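Local coordinates for HutD family protein (Pseudomonas aeruginosa, PDB 1YLL) that is of unknown function but belongs to the cupin-like HutD family, possibly linked to histidine utilisation, at residues D[43-48]-D[110-115]. Numbering follows the deposited sequence.
Sequences RLSIAD and DFNLIY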
loop_
_atom_site.group_PDB
_atom_site.type_symbol
_atom_site.label_atom_id
_atom_site.label_comp_id
_atom_site.label_asym_id
_atom_site.label_seq_id
_atom_site.Cartn_x
_atom_site.Cartn_y
_atom_site.Cartn_z
ATOM N N ARG D 43 8.704 -13.597 25.006
ATOM C CA ARG D 43 7.344 -14.075 24.934
ATOM C C ARG D 43 6.400 -12.887 25.055
ATOM O O ARG D 43 6.616 -11.996 25.890
ATOM C CB ARG D 43 7.066 -15.027 26.090
ATOM C CG ARG D 43 5.675 -15.563 26.158
ATOM C CD ARG D 43 5.649 -16.677 27.183
ATOM N NE ARG D 43 4.303 -17.066 27.596
ATOM C CZ ARG D 43 3.604 -16.476 28.564
ATOM N NH1 ARG D 43 2.394 -16.929 28.865
ATOM N NH2 ARG D 43 4.084 -15.430 29.213
ATOM N N LEU D 44 5.365 -12.883 24.223
ATOM C CA LEU D 44 4.368 -11.810 24.235
ATOM C C LEU D 44 3.048 -12.470 24.609
ATOM O O LEU D 44 2.711 -13.550 24.094
ATOM C CB LEU D 44 4.247 -11.211 22.827
ATOM C CG LEU D 44 4.301 -9.727 22.443
ATOM C CD1 LEU D 44 3.081 -9.403 21.556
ATOM C CD2 LEU D 44 4.426 -8.803 23.654
ATOM N N SER D 45 2.274 -11.842 25.473
ATOM C CA SER D 45 1.020 -12.470 25.868
ATOM C C SER D 45 0.021 -11.451 26.401
ATOM O O SER D 45 0.378 -10.302 26.680
ATOM C CB SER D 45 1.288 -13.477 26.994
ATOM O OG SER D 45 1.879 -12.817 28.130
ATOM N N ILE D 46 -1.228 -11.907 26.526
ATOM C CA ILE D 46 -2.297 -11.105 27.108
ATOM C C ILE D 46 -2.737 -11.914 28.321
ATOM O O ILE D 46 -2.904 -13.124 28.224
ATOM C CB ILE D 46 -3.514 -11.002 26.204
ATOM C CG1 ILE D 46 -3.204 -10.176 24.974
ATOM C CG2 ILE D 46 -4.680 -10.369 26.982
ATOM C CD1 ILE D 46 -4.273 -10.472 23.921
ATOM N N ALA D 47 -2.912 -11.281 29.465
ATOM C CA ALA D 47 -3.361 -12.048 30.621
ATOM C C ALA D 47 -4.633 -11.429 31.162
ATOM O O ALA D 47 -4.903 -10.244 30.944
ATOM C CB ALA D 47 -2.285 -12.087 31.705
ATOM N N ASP D 48 -5.450 -12.272 31.788
ATOM C CA ASP D 48 -6.669 -11.820 32.436
ATOM C C ASP D 48 -6.324 -11.930 33.895
ATOM O O ASP D 48 -5.783 -12.943 34.335
ATOM C CB ASP D 48 -7.847 -12.727 32.110
ATOM C CG ASP D 48 -8.409 -12.460 30.740
ATOM O OD1 ASP D 48 -7.656 -11.918 29.910
ATOM O OD2 ASP D 48 -9.587 -12.793 30.488
ATOM N N ASP D 110 -4.280 -7.522 30.562
ATOM C CA ASP D 110 -3.043 -6.810 30.344
ATOM C C ASP D 110 -2.298 -7.399 29.156
ATOM O O ASP D 110 -2.686 -8.434 28.610
ATOM C CB ASP D 110 -2.142 -6.823 31.593
ATOM C CG ASP D 110 -1.790 -8.206 32.072
ATOM O OD1 ASP D 110 -1.616 -9.146 31.248
ATOM O OD2 ASP D 110 -1.656 -8.346 33.308
ATOM N N PHE D 111 -1.272 -6.674 28.737
ATOM C CA PHE D 111 -0.432 -7.043 27.609
ATOM C C PHE D 111 0.973 -7.141 28.221
ATOM O O PHE D 111 1.429 -6.201 28.885
ATOM C CB PHE D 111 -0.544 -5.910 26.594
ATOM C CG PHE D 111 0.337 -6.061 25.405
ATOM C CD1 PHE D 111 0.108 -7.088 24.469
ATOM C CD2 PHE D 111 1.374 -5.175 25.187
ATOM C CE1 PHE D 111 0.919 -7.210 23.349
ATOM C CE2 PHE D 111 2.188 -5.294 24.054
ATOM C CZ PHE D 111 1.960 -6.311 23.145
ATOM N N ASN D 112 1.653 -8.265 27.974
ATOM C CA ASN D 112 2.937 -8.517 28.622
ATOM C C ASN D 112 4.040 -8.854 27.670
ATOM O O ASN D 112 3.839 -9.703 26.829
ATOM C CB ASN D 112 2.811 -9.757 29.526
ATOM C CG ASN D 112 2.216 -9.459 30.885
ATOM O OD1 ASN D 112 2.847 -8.815 31.718
ATOM N ND2 ASN D 112 1.002 -9.943 31.117
ATOM N N LEU D 113 5.213 -8.223 27.836
ATOM C CA LEU D 113 6.395 -8.616 27.054
ATOM C C LEU D 113 7.334 -9.167 28.131
ATOM O O LEU D 113 7.518 -8.518 29.136
ATOM C CB LEU D 113 7.105 -7.387 26.459
ATOM C CG LEU D 113 8.104 -7.478 25.284
ATOM C CD1 LEU D 113 9.241 -6.526 25.480
ATOM C CD2 LEU D 113 8.572 -8.876 24.989
ATOM N N ILE D 114 7.871 -10.369 27.940
ATOM C CA ILE D 114 8.848 -10.907 28.890
ATOM C C ILE D 114 10.028 -11.305 28.012
ATOM O O ILE D 114 9.832 -12.021 27.040
ATOM C CB ILE D 114 8.273 -12.137 29.611
ATOM C CG1 ILE D 114 6.980 -11.722 30.335
ATOM C CG2 ILE D 114 9.314 -12.753 30.604
ATOM C CD1 ILE D 114 6.303 -12.851 31.079
ATOM N N TYR D 115 11.236 -10.855 28.357
ATOM C CA TYR D 115 12.376 -11.220 27.533
ATOM C C TYR D 115 13.661 -11.323 28.347
ATOM O O TYR D 115 13.774 -10.764 29.439
ATOM C CB TYR D 115 12.565 -10.218 26.391
ATOM C CG TYR D 115 13.063 -8.861 26.803
ATOM C CD1 TYR D 115 14.416 -8.517 26.715
ATOM C CD2 TYR D 115 12.183 -7.903 27.298
ATOM C CE1 TYR D 115 14.871 -7.254 27.101
ATOM C CE2 TYR D 115 12.624 -6.631 27.688
ATOM C CZ TYR D 115 13.974 -6.309 27.588
ATOM O OH TYR D 115 14.397 -5.075 28.007
#
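Two neighbouring antiparallel strands inside a six-stranded sheet of this cupin-type beta fold, 42-49 and 108-115, meet here in the pairing of Leu44 with Leu113 and its neighbours. Arg43-Ile114, Ser45-Asn112 and Ala47-Asp110 are the hydrogen-bonded pairs, each joined by two backbone bonds; Asn112 N to Ser45 O, at 2.7 Å, is the shortest. Between them lie the non-hydrogen-bonded pairs Leu44-Leu113 and Ile46-Phe111, where alpha carbons offer weak C-H...O contacts.

The apolar residues of these latter pairs share one face, which suits a core lying between sheets: Phe111 stacks on Phe145 and touches Cys191 of strand 187-197, while Leu113 packs on Val193. Phe111, its ring carried opposite the main-chain nitrogen (chi1 176°), meets Leu44 at a slant; both leucine methyls approach the CE1-CZ end from the same side, CD2 3.5 Å from CZ and CD1 3.6 Å from CE1.

The other face is more polar, and two of its polar ends are paired outside the two strands. The extended chain of Arg43 carries NE to a salt bridge with Glu28, and Asn112 OD1 accepts a hydrogen bond from Arg63 NH2. Ser45 is small enough for its CB to lie against one guanidinium face, toward the rim; Ile114 CD1 meets the edge in plane, 3.9 Å from Arg43 NH2. Asn112 CB lies 3.5 Å from Ser45 OG. Ala47 is short enough for a carboxylate to sit against it: Asp110, its CG between backbone N and carbonyl carbon (chi1 58°), turns OD1 back to Ala47 N for a weak, bent bond of 3.1 Å, supplementing the one from Ala47 N to Asp110 O, which arrives 41° out of the carbonyl plane.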